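Local coordinates for protein endo-1,4-beta-xylanase (Pseudoalteromonas haloplanktis, PDB 1H12) that hydrolyses xylan as a cold-adapted endo-1,4-beta-xylanase of glycoside hydrolase family 8, and probably has some activity on related beta-glucans, at residues Asn91-Phe96 with Ala158-Ser163; Phe151-Ala156 with Phe166-Asp171; Gly275-Phe280 with Glu326-Tyr331. All coordinates share one frame; numbering follows the deposited sequence. Where two conformers were deposited one is given.

Contact 1 of 3, residues Asn91-Phe96 with Ala158-Ser163; sequences NKQEEF and ARWGNS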
loop_
_atom_site.group_PDB
_atom_site.type_symbol
_atom_site.label_atom_id
_atom_site.label_comp_id
_atom_site.label_asym_id
_atom_site.label_seq_id
_atom_site.Cartn_x
_atom_site.Cartn_y
_atom_site.Cartn_z
ATOM N N ASN A 91 13.801 -9.911 5.785
ATOM C CA ASN A 91 14.109 -11.190 6.473
ATOM C C ASN A 91 13.954 -11.063 7.993
ATOM O O ASN A 91 14.709 -11.650 8.749
ATOM C CB ASN A 91 15.477 -11.757 6.094
ATOM C CG ASN A 91 15.429 -13.231 5.738
ATOM O OD1 ASN A 91 14.377 -13.790 5.445
ATOM N ND2 ASN A 91 16.621 -13.858 5.754
ATOM N N LYS A 92 12.942 -10.301 8.429
ATOM C CA LYS A 92 12.709 -9.999 9.843
ATOM C C LYS A 92 11.560 -10.857 10.383
ATOM O O LYS A 92 10.414 -10.416 10.509
ATOM C CB LYS A 92 12.439 -8.517 10.025
ATOM C CG LYS A 92 13.541 -7.622 9.482
ATOM C CD LYS A 92 14.797 -7.690 10.322
ATOM C CE LYS A 92 15.833 -6.730 9.845
ATOM N NZ LYS A 92 16.986 -6.737 10.770
ATOM N N GLN A 93 11.892 -12.117 10.692
ATOM C CA GLN A 93 10.853 -13.088 10.942
ATOM C C GLN A 93 10.095 -12.904 12.239
ATOM O O GLN A 93 8.867 -13.075 12.276
ATOM C CB GLN A 93 11.429 -14.505 10.829
ATOM C CG GLN A 93 10.358 -15.586 10.869
ATOM C CD GLN A 93 10.895 -16.962 10.683
ATOM O OE1 GLN A 93 12.153 -17.179 10.801
ATOM N NE2 GLN A 93 10.020 -17.912 10.438
ATOM N N GLU A 94 10.787 -12.575 13.311
ATOM C CA GLU A 94 10.124 -12.382 14.580
ATOM C C GLU A 94 9.099 -11.260 14.474
ATOM O O GLU A 94 7.979 -11.374 15.000
ATOM C CB GLU A 94 11.126 -12.060 15.700
ATOM N N GLU A 95 9.516 -10.156 13.888
ATOM C CA GLU A 95 8.614 -9.002 13.709
ATOM C C GLU A 95 7.406 -9.405 12.888
ATOM O O GLU A 95 6.270 -9.041 13.232
ATOM C CB GLU A 95 9.375 -7.842 13.079
ATOM C CG GLU A 95 10.441 -7.187 13.967
ATOM C CD GLU A 95 11.768 -7.904 13.984
ATOM O OE1 GLU A 95 12.007 -8.962 13.393
ATOM O OE2 GLU A 95 12.667 -7.277 14.583
ATOM N N PHE A 96 7.642 -10.104 11.785
ATOM C CA PHE A 96 6.562 -10.598 10.941
ATOM C C PHE A 96 5.593 -11.427 11.769
ATOM O O PHE A 96 4.363 -11.209 11.736
ATOM C CB PHE A 96 7.121 -11.407 9.794
ATOM C CG PHE A 96 6.088 -11.872 8.808
ATOM C CD1 PHE A 96 5.234 -12.917 9.099
ATOM C CD2 PHE A 96 5.999 -11.246 7.583
ATOM C CE1 PHE A 96 4.264 -13.282 8.195
ATOM C CE2 PHE A 96 5.072 -11.641 6.665
ATOM C CZ PHE A 96 4.192 -12.664 6.965
ATOM N N ALA A 158 7.503 -18.657 1.193
ATOM C CA ALA A 158 8.598 -18.907 0.268
ATOM C C ALA A 158 9.952 -18.759 0.918
ATOM O O ALA A 158 10.866 -19.516 0.618
ATOM C CB ALA A 158 8.492 -17.988 -0.930
ATOM N N ARG A 159 10.126 -17.778 1.793
ATOM C CA ARG A 159 11.412 -17.511 2.398
ATOM C C ARG A 159 11.719 -18.419 3.564
ATOM O O ARG A 159 12.884 -18.799 3.757
ATOM C CB ARG A 159 11.556 -16.057 2.834
ATOM C CG ARG A 159 11.408 -15.036 1.680
ATOM C CD ARG A 159 11.982 -13.701 2.018
ATOM N NE ARG A 159 13.449 -13.783 1.994
ATOM C CZ ARG A 159 14.270 -12.778 2.244
ATOM N NH1 ARG A 159 15.579 -12.969 2.123
ATOM N NH2 ARG A 159 13.802 -11.571 2.598
ATOM N N TRP A 160 10.708 -18.735 4.359
ATOM C CA TRP A 160 10.906 -19.353 5.654
ATOM C C TRP A 160 10.335 -20.744 5.822
ATOM O O TRP A 160 10.635 -21.433 6.816
ATOM C CB TRP A 160 10.344 -18.411 6.745
ATOM C CG TRP A 160 10.900 -17.054 6.746
ATOM C CD1 TRP A 160 12.164 -16.672 6.413
ATOM C CD2 TRP A 160 10.190 -15.823 7.064
ATOM N NE1 TRP A 160 12.293 -15.316 6.486
ATOM C CE2 TRP A 160 11.092 -14.770 6.899
ATOM C CE3 TRP A 160 8.894 -15.535 7.454
ATOM C CZ2 TRP A 160 10.755 -13.446 7.150
ATOM C CZ3 TRP A 160 8.541 -14.226 7.707
ATOM C CH2 TRP A 160 9.451 -13.190 7.534
ATOM N N GLY A 161 9.468 -21.171 4.915
ATOM C CA GLY A 161 8.778 -22.436 5.050
ATOM C C GLY A 161 7.667 -22.374 6.079
ATOM O O GLY A 161 7.416 -21.318 6.724
ATOM N N ASN A 162 6.998 -23.500 6.242
ATOM C CA ASN A 162 5.704 -23.569 6.891
ATOM C C ASN A 162 5.655 -24.497 8.097
ATOM O O ASN A 162 4.571 -24.886 8.498
ATOM C CB ASN A 162 4.682 -23.957 5.831
ATOM C CG ASN A 162 4.610 -22.872 4.776
ATOM O OD1 ASN A 162 4.231 -21.733 5.100
ATOM N ND2 ASN A 162 5.038 -23.168 3.552
ATOM N N SER A 163 6.834 -24.759 8.674
ATOM C CA SER A 163 6.851 -25.725 9.789
ATOM C C SER A 163 7.100 -25.081 11.145
ATOM O O SER A 163 7.277 -25.791 12.134
ATOM C CB SER A 163 8.033 -26.687 9.518
ATOM O OG SER A 163 7.800 -27.476 8.391
#
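Asn91 OD1 takes the indole N-H of Trp160 in a short bond, 2.8 Å from NE1 to OD1, with an N-H...O angle of 164°. The oxygen lies close to the plane of the indole, but the donor approaches it from above the carbonyl plane. The same oxygen also sits over the centre of one face of the Arg159 guanidinium, 3.4 Å from CZ, and the amide and guanidinium planes are stacked 11° apart. No hydrogen bond joins Asn91 to that guanidinium; Arg159 NH2 bonds instead to the carbonyl of Val88. Trp160 reaches across to the start of helix 93-107 and is sandwiched there. The CB of its own neighbour Arg159 lies over one face of the ring system, and Gln93 lies along the opposite face. Gln93 CG stands 3.8 Å from the centroid of the six-membered ring, nearly on its normal, a CH-pi contact. The extended Gln93 chain, CG anti to the backbone N, slides along the indole with its amide stacked at a slight tilt, and its NE2 goes on to the hydroxyl of Tyr168. At the far end of the indole, the CZ3 edge points into the face of Phe96 in a T-shaped stack, with centroids 5.2 Å apart and planes at 83°. Asn91, with positive phi, is the C-prime residue of the Schellman motif that ends helix 77-89, and Lys92 stands at the N-cap position of helix 93-107. Trp160 packs where these helices meet, touching Val88 as well as Gln93 and Phe96. Polar edge, both faces and far rim of the indole each meet a different group, which fixes its rotation, while guanidinium and indole N-H together probably stabilise the partial negative charge on Asn91 OD1.

Contact 2 of 3, residues Phe151-Ala156 with Phe166-Asp171; sequences FALLNA and FNYYND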
loop_
_atom_site.group_PDB
_atom_site.type_symbol
_atom_site.label_atom_id
_atom_site.label_comp_id
_atom_site.label_asym_id
_atom_site.label_seq_id
_atom_site.Cartn_x
_atom_site.Cartn_y
_atom_site.Cartn_z
ATOM N N PHE A 151 -0.243 -11.205 0.194
ATOM C CA PHE A 151 1.060 -11.005 -0.427
ATOM C C PHE A 151 2.190 -11.339 0.562
ATOM O O PHE A 151 3.127 -12.085 0.251
ATOM C CB PHE A 151 1.174 -9.573 -0.932
ATOM C CG PHE A 151 2.498 -9.261 -1.553
ATOM C CD1 PHE A 151 2.849 -9.727 -2.826
ATOM C CD2 PHE A 151 3.424 -8.489 -0.880
ATOM C CE1 PHE A 151 4.063 -9.486 -3.379
ATOM C CE2 PHE A 151 4.650 -8.206 -1.425
ATOM C CZ PHE A 151 4.984 -8.716 -2.685
ATOM N N ALA A 152 2.139 -10.737 1.740
ATOM C CA ALA A 152 3.180 -10.931 2.705
ATOM C C ALA A 152 3.305 -12.374 3.163
ATOM O O ALA A 152 4.417 -12.908 3.301
ATOM C CB ALA A 152 2.933 -9.995 3.895
ATOM N N LEU A 153 2.175 -13.048 3.384
ATOM C CA LEU A 153 2.148 -14.439 3.811
ATOM C C LEU A 153 2.719 -15.386 2.751
ATOM O O LEU A 153 3.446 -16.341 3.073
ATOM C CB LEU A 153 0.741 -14.833 4.225
ATOM C CG LEU A 153 0.264 -14.215 5.539
ATOM C CD1 LEU A 153 -1.255 -14.277 5.611
ATOM C CD2 LEU A 153 0.888 -14.894 6.752
ATOM N N LEU A 154 2.398 -15.143 1.474
ATOM C CA LEU A 154 2.967 -15.973 0.427
ATOM C C LEU A 154 4.461 -15.843 0.386
ATOM O O LEU A 154 5.188 -16.838 0.190
ATOM C CB LEU A 154 2.379 -15.603 -0.935
ATOM C CG LEU A 154 0.955 -16.079 -1.220
ATOM C CD1 LEU A 154 0.474 -15.434 -2.498
ATOM C CD2 LEU A 154 0.870 -17.606 -1.291
ATOM N N ASN A 155 4.975 -14.624 0.561
ATOM C CA ASN A 155 6.417 -14.410 0.595
ATOM C C ASN A 155 7.069 -15.058 1.817
ATOM O O ASN A 155 8.146 -15.612 1.716
ATOM C CB ASN A 155 6.727 -12.927 0.508
ATOM C CG ASN A 155 6.622 -12.375 -0.907
ATOM O OD1 ASN A 155 5.522 -11.708 -1.229
ATOM N ND2 ASN A 155 7.564 -12.586 -1.692
ATOM N N ALA A 156 6.392 -14.981 2.976
ATOM C CA ALA A 156 6.915 -15.621 4.197
ATOM C C ALA A 156 7.021 -17.124 3.988
ATOM O O ALA A 156 8.049 -17.732 4.358
ATOM C CB ALA A 156 5.999 -15.276 5.344
ATOM N N PHE A 166 3.681 -20.638 12.220
ATOM C CA PHE A 166 2.640 -20.487 11.214
ATOM C C PHE A 166 2.868 -21.329 10.004
ATOM O O PHE A 166 4.017 -21.440 9.493
ATOM C CB PHE A 166 2.548 -19.027 10.780
ATOM C CG PHE A 166 2.165 -18.123 11.900
ATOM C CD1 PHE A 166 0.898 -18.159 12.404
ATOM C CD2 PHE A 166 3.041 -17.220 12.434
ATOM C CE1 PHE A 166 0.522 -17.351 13.438
ATOM C CE2 PHE A 166 2.671 -16.404 13.490
ATOM C CZ PHE A 166 1.432 -16.449 13.988
ATOM N N ASN A 167 1.762 -21.847 9.482
ATOM C CA ASN A 167 1.744 -22.373 8.104
ATOM C C ASN A 167 1.361 -21.166 7.261
ATOM O O ASN A 167 0.187 -20.908 7.008
ATOM C CB ASN A 167 0.762 -23.520 7.955
ATOM C CG ASN A 167 0.895 -24.193 6.637
ATOM O OD1 ASN A 167 1.120 -23.574 5.628
ATOM N ND2 ASN A 167 0.759 -25.511 6.646
ATOM N N TYR A 168 2.364 -20.357 6.914
ATOM C CA TYR A 168 2.146 -19.154 6.178
ATOM C C TYR A 168 1.374 -19.412 4.912
ATOM O O TYR A 168 0.512 -18.602 4.509
ATOM C CB TYR A 168 3.444 -18.459 5.828
ATOM C CG TYR A 168 4.378 -18.130 6.966
ATOM C CD1 TYR A 168 4.075 -17.137 7.917
ATOM C CD2 TYR A 168 5.583 -18.780 7.089
ATOM C CE1 TYR A 168 4.958 -16.812 8.905
ATOM C CE2 TYR A 168 6.478 -18.450 8.096
ATOM C CZ TYR A 168 6.161 -17.482 9.010
ATOM O OH TYR A 168 7.064 -17.194 10.019
ATOM N N TYR A 169 1.713 -20.489 4.204
ATOM C CA TYR A 169 1.092 -20.774 2.928
ATOM C C TYR A 169 -0.394 -21.013 3.103
ATOM O O TYR A 169 -1.220 -20.460 2.367
ATOM C CB TYR A 169 1.770 -21.971 2.255
ATOM C CG TYR A 169 1.269 -22.154 0.835
ATOM C CD1 TYR A 169 1.676 -21.321 -0.168
ATOM C CD2 TYR A 169 0.327 -23.111 0.523
ATOM C CE1 TYR A 169 1.160 -21.429 -1.465
ATOM C CE2 TYR A 169 -0.192 -23.240 -0.725
ATOM C CZ TYR A 169 0.240 -22.393 -1.738
ATOM O OH TYR A 169 -0.320 -22.529 -3.003
ATOM N N ASN A 170 -0.779 -21.872 4.060
ATOM C CA ASN A 170 -2.171 -22.114 4.274
ATOM C C ASN A 170 -2.901 -20.826 4.678
ATOM O O ASN A 170 -4.039 -20.574 4.245
ATOM C CB ASN A 170 -2.406 -23.164 5.383
ATOM N N ASP A 171 -2.255 -20.019 5.522
ATOM C CA ASP A 171 -2.851 -18.751 5.906
ATOM C C ASP A 171 -3.037 -17.844 4.679
ATOM O O ASP A 171 -4.044 -17.139 4.563
ATOM C CB ASP A 171 -2.046 -18.063 6.982
ATOM C CG ASP A 171 -2.126 -18.718 8.338
ATOM O OD1 ASP A 171 -3.002 -19.571 8.539
ATOM O OD2 ASP A 171 -1.324 -18.400 9.227
#
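Tyr168 lays its ring against Ala156, whose CB sits over one face, 3.7 Å from the ring centroid and 15° off the normal, a CH-pi contact. The first torsion, with Tyr168 CG anti to the carbonyl carbon (chi1 -55°), turns that ring face onto Ala156 CB. The carbonyl O of Phe166, from its own segment, lies over the opposite face, toward the rim. Leu153 meets the same ring at its edge, its CD2 4.1 Å from Tyr168 CD1, the two side chains crossing at about a right angle. The other branch, Leu153 CD1, reaches the CB of Asp171 one turn further along helix 168-182. The Leu153 carbonyl O lies 3.5 Å from Tyr168 CB. On the other flank Leu154 starts out away from the partner helix, yet its CD2 swings back to Tyr169 CE1 at 3.8 Å. No hydrogen bond crosses between the segments, and the polar ends are served elsewhere: Tyr168 OH by Asp97, Tyr169 OH by the carbonyl of Asn215, and Asp171 by Lys104 and Trp100. Asn167 caps the second helix, its OD1 receiving the N-H of Asn170 at 3.0 Å in a nearly straight bond. Phe96 and Trp100 of helix 93-107 reach Ala156 and Leu153 from outside the pair. Two helices consecutive in the chain, joined by a short connection and packed through aliphatic and aromatic side chains, form a helical hairpin typical of the (alpha/alpha)6 barrel of glycoside hydrolase family 8.

Contact 3 of 3, residues Gly275-Phe280 with Glu326-Tyr331; sequences GQWYEF and EQVYSY. With XYP (beta-D-xylopyranose), chain B.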
loop_
_atom_site.group_PDB
_atom_site.type_symbol
_atom_site.label_atom_id
_atom_site.label_comp_id
_atom_site.label_asym_id
_atom_site.label_seq_id
_atom_site.Cartn_x
_atom_site.Cartn_y
_atom_site.Cartn_z
ATOM N N GLY A 275 -15.486 11.667 -3.089
ATOM C CA GLY A 275 -14.849 10.633 -3.890
ATOM C C GLY A 275 -13.808 11.074 -4.886
ATOM O O GLY A 275 -12.909 10.304 -5.223
ATOM N N GLN A 276 -13.918 12.328 -5.311
ATOM C CA GLN A 276 -13.051 12.841 -6.368
ATOM C C GLN A 276 -11.829 13.508 -5.811
ATOM O O GLN A 276 -10.987 14.016 -6.579
ATOM C CB GLN A 276 -13.784 13.795 -7.329
ATOM C CG GLN A 276 -13.965 15.235 -6.844
ATOM C CD GLN A 276 -15.012 15.450 -5.831
ATOM O OE1 GLN A 276 -15.746 14.517 -5.452
ATOM N NE2 GLN A 276 -15.186 16.682 -5.404
ATOM N N TRP A 277 -11.658 13.521 -4.500
ATOM C CA TRP A 277 -10.422 14.074 -3.970
ATOM C C TRP A 277 -9.248 13.155 -4.237
ATOM O O TRP A 277 -9.337 11.943 -4.075
ATOM C CB TRP A 277 -10.518 14.222 -2.437
ATOM C CG TRP A 277 -11.274 15.415 -1.975
ATOM C CD1 TRP A 277 -12.068 16.234 -2.710
ATOM C CD2 TRP A 277 -11.258 15.963 -0.660
ATOM N NE1 TRP A 277 -12.546 17.254 -1.919
ATOM C CE2 TRP A 277 -12.035 17.114 -0.676
ATOM C CE3 TRP A 277 -10.668 15.582 0.506
ATOM C CZ2 TRP A 277 -12.220 17.924 0.441
ATOM C CZ3 TRP A 277 -10.833 16.411 1.638
ATOM C CH2 TRP A 277 -11.608 17.555 1.543
ATOM N N TYR A 278 -8.125 13.780 -4.622
ATOM C CA TYR A 278 -6.818 13.194 -4.458
ATOM C C TYR A 278 -6.464 13.444 -3.020
ATOM O O TYR A 278 -6.203 14.590 -2.614
ATOM C CB TYR A 278 -5.811 13.828 -5.424
ATOM C CG TYR A 278 -4.366 13.509 -5.154
ATOM C CD1 TYR A 278 -3.764 12.386 -5.664
ATOM C CD2 TYR A 278 -3.604 14.328 -4.358
ATOM C CE1 TYR A 278 -2.413 12.122 -5.414
ATOM C CE2 TYR A 278 -2.291 14.084 -4.111
ATOM C CZ TYR A 278 -1.667 12.987 -4.640
ATOM O OH TYR A 278 -0.326 12.772 -4.381
ATOM N N GLU A 279 -6.511 12.409 -2.207
ATOM C CA GLU A 279 -6.286 12.492 -0.774
ATOM C C GLU A 279 -5.358 11.356 -0.354
ATOM O O GLU A 279 -4.586 10.823 -1.149
ATOM C CB GLU A 279 -7.624 12.592 -0.017
ATOM C CG GLU A 279 -8.639 11.542 -0.367
ATOM C CD GLU A 279 -8.086 10.124 -0.386
ATOM O OE1 GLU A 279 -8.136 9.396 0.640
ATOM O OE2 GLU A 279 -7.525 9.774 -1.467
ATOM N N PHE A 280 -5.385 10.981 0.921
ATOM C CA PHE A 280 -4.423 10.058 1.467
ATOM C C PHE A 280 -4.383 8.709 0.760
ATOM O O PHE A 280 -3.300 8.223 0.482
ATOM C CB PHE A 280 -4.693 9.925 2.971
ATOM C CG PHE A 280 -4.880 11.341 3.607
ATOM C CD1 PHE A 280 -3.760 12.132 3.814
ATOM C CD2 PHE A 280 -6.170 11.948 3.770
ATOM C CE1 PHE A 280 -3.876 13.445 4.310
ATOM C CE2 PHE A 280 -6.247 13.250 4.257
ATOM C CZ PHE A 280 -5.111 13.968 4.514
ATOM N N GLU A 326 0.542 20.194 -2.146
ATOM C CA GLU A 326 -0.208 19.834 -0.980
ATOM C C GLU A 326 -0.670 18.378 -0.954
ATOM O O GLU A 326 -0.559 17.639 -1.918
ATOM C CB GLU A 326 -1.388 20.788 -0.812
ATOM C CG GLU A 326 -0.991 22.214 -0.515
ATOM C CD GLU A 326 -2.143 23.147 -0.204
ATOM O OE1 GLU A 326 -3.290 22.704 -0.047
ATOM O OE2 GLU A 326 -1.869 24.379 -0.161
ATOM N N GLN A 327 -1.244 18.009 0.192
ATOM C CA GLN A 327 -1.722 16.664 0.450
ATOM C C GLN A 327 -3.043 16.336 -0.182
ATOM O O GLN A 327 -3.316 15.130 -0.399
ATOM C CB GLN A 327 -1.832 16.460 1.974
ATOM C CG GLN A 327 -0.456 16.463 2.644
ATOM C CD GLN A 327 -0.433 16.001 4.093
ATOM O OE1 GLN A 327 -1.426 15.994 4.784
ATOM N NE2 GLN A 327 0.736 15.577 4.529
ATOM N N VAL A 328 -3.876 17.313 -0.452
ATOM C CA VAL A 328 -5.229 17.081 -0.956
ATOM C C VAL A 328 -5.578 18.065 -2.077
ATOM O O VAL A 328 -5.467 19.299 -1.923
ATOM C CB VAL A 328 -6.280 17.175 0.134
ATOM C CG1 VAL A 328 -7.689 16.967 -0.423
ATOM C CG2 VAL A 328 -6.030 16.192 1.249
ATOM N N TYR A 329 -5.950 17.533 -3.214
ATOM C CA TYR A 329 -6.452 18.328 -4.373
ATOM C C TYR A 329 -7.814 17.814 -4.756
ATOM O O TYR A 329 -8.108 16.630 -4.630
ATOM C CB TYR A 329 -5.493 18.240 -5.580
ATOM C CG TYR A 329 -4.222 19.025 -5.347
ATOM C CD1 TYR A 329 -3.134 18.468 -4.706
ATOM C CD2 TYR A 329 -4.144 20.328 -5.749
ATOM C CE1 TYR A 329 -2.008 19.223 -4.442
ATOM C CE2 TYR A 329 -3.022 21.113 -5.456
ATOM C CZ TYR A 329 -1.970 20.559 -4.789
ATOM O OH TYR A 329 -0.844 21.301 -4.435
ATOM N N SER A 330 -8.652 18.697 -5.323
ATOM C CA SER A 330 -9.931 18.307 -5.889
ATOM C C SER A 330 -10.133 19.112 -7.159
ATOM O O SER A 330 -10.023 20.341 -7.137
ATOM C CB SER A 330 -11.074 18.619 -4.921
ATOM O OG SER A 330 -12.289 18.169 -5.447
ATOM N N TYR A 331 -10.340 18.447 -8.277
ATOM C CA TYR A 331 -10.465 19.131 -9.559
ATOM C C TYR A 331 -9.286 20.042 -9.848
ATOM O O TYR A 331 -9.442 21.136 -10.430
ATOM C CB TYR A 331 -11.772 19.880 -9.653
ATOM C CG TYR A 331 -13.024 19.053 -9.582
ATOM C CD1 TYR A 331 -13.306 18.071 -10.499
ATOM C CD2 TYR A 331 -13.954 19.262 -8.589
ATOM C CE1 TYR A 331 -14.530 17.399 -10.477
ATOM C CE2 TYR A 331 -15.158 18.573 -8.538
ATOM C CZ TYR A 331 -15.418 17.655 -9.476
ATOM O OH TYR A 331 -16.632 16.982 -9.518
HETATM O O1 XYP B . 4.672 16.241 10.033
HETATM C C1 XYP B . 3.495 16.640 9.308
HETATM C C2 XYP B . 3.175 15.628 8.332
HETATM C C3 XYP B . 1.954 15.901 7.536
HETATM C C4 XYP B . 0.861 16.510 8.429
HETATM C C5 XYP B . 1.410 17.593 9.340
HETATM O O2 XYP B . 4.246 15.303 7.444
HETATM O O3 XYP B . 1.527 14.738 6.828
HETATM O O4 XYP B . -0.257 16.948 7.704
HETATM O O5 XYP B . 2.521 17.063 10.072
HETATM O O HOH W 1 -10.453 15.488 -8.788
#
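Trp277 presents one face of its indole to Val328, whose CG1 lies 3.4 Å from CE3 and over the six-membered ring in a CH-pi contact. Ser330 approaches the five-membered part obliquely, by CB and OG. The other valine branch, CG2, reaches Phe280 CZ, so Val328 is wedged between two aromatic rings; with CG1 anti to the backbone N (chi1 178°), CG1 is turned to Trp277 and CG2 to Phe280. One face of the Tyr331 ring receives Gln276 CG, offset toward the rim. On the side of the sheet carrying Tyr278 and Tyr329, Tyr278 CD2 meets the edge of the Tyr329 ring. Between these layers the backbones run antiparallel. Tyr278 and Tyr329 form a hydrogen-bonded pair, with Tyr278 N to Tyr329 O at 2.9 Å and Tyr329 N to Tyr278 O at 3.0 Å. Tyr278 O also receives a CA-H...O contact from Val328 CA, at 3.1 Å. Farther along, Gln276 NE2 gives a long, bent hydrogen bond to Ser330 OG, 3.3 Å at 139°, while its OE1 is held by the N-H of Gly265. A water bridges the two segments beyond the strand ends, donating to Gln276 O at 2.7 Å and accepting from Tyr331 N. Two residues before strand 329-330, Gln327 reaches the bound beta-D-xylopyranose, the amide atom modelled as NE2 lying 2.6 Å from the sugar O3, although N and O of this amide are not certain. Its amide plane stands nearly perpendicular to the Phe280 ring. The paired backbone bonds at Tyr278 and Tyr329, with the bond from Trp283 NE1 to the Gln327 carbonyl, fix the backbone that carries this sugar-binding side chain.

In the fold
Contacts 1 and 2 are neighbours, their centres 9 Å apart, and both draw on helix 143-160. Their segments alternate along the chain and touch directly: Asn162 OD1 is 2.9 Å from Tyr169 N, and Gln93 NE2 is 3.1 Å from Tyr168 OH, both probable hydrogen bonds. Together they tie the start of helix 93-107 to the pair of helices 143-160 and 168-182. Contact 3 lies on the opposite side of the chain's centre, about 37 Å from contact 1 and 35 Å from contact 2, centre to centre. It alone of the three borders the xylose pocket, where Gln327 joins Gly341, Glu342, Tyr378 and Asn382.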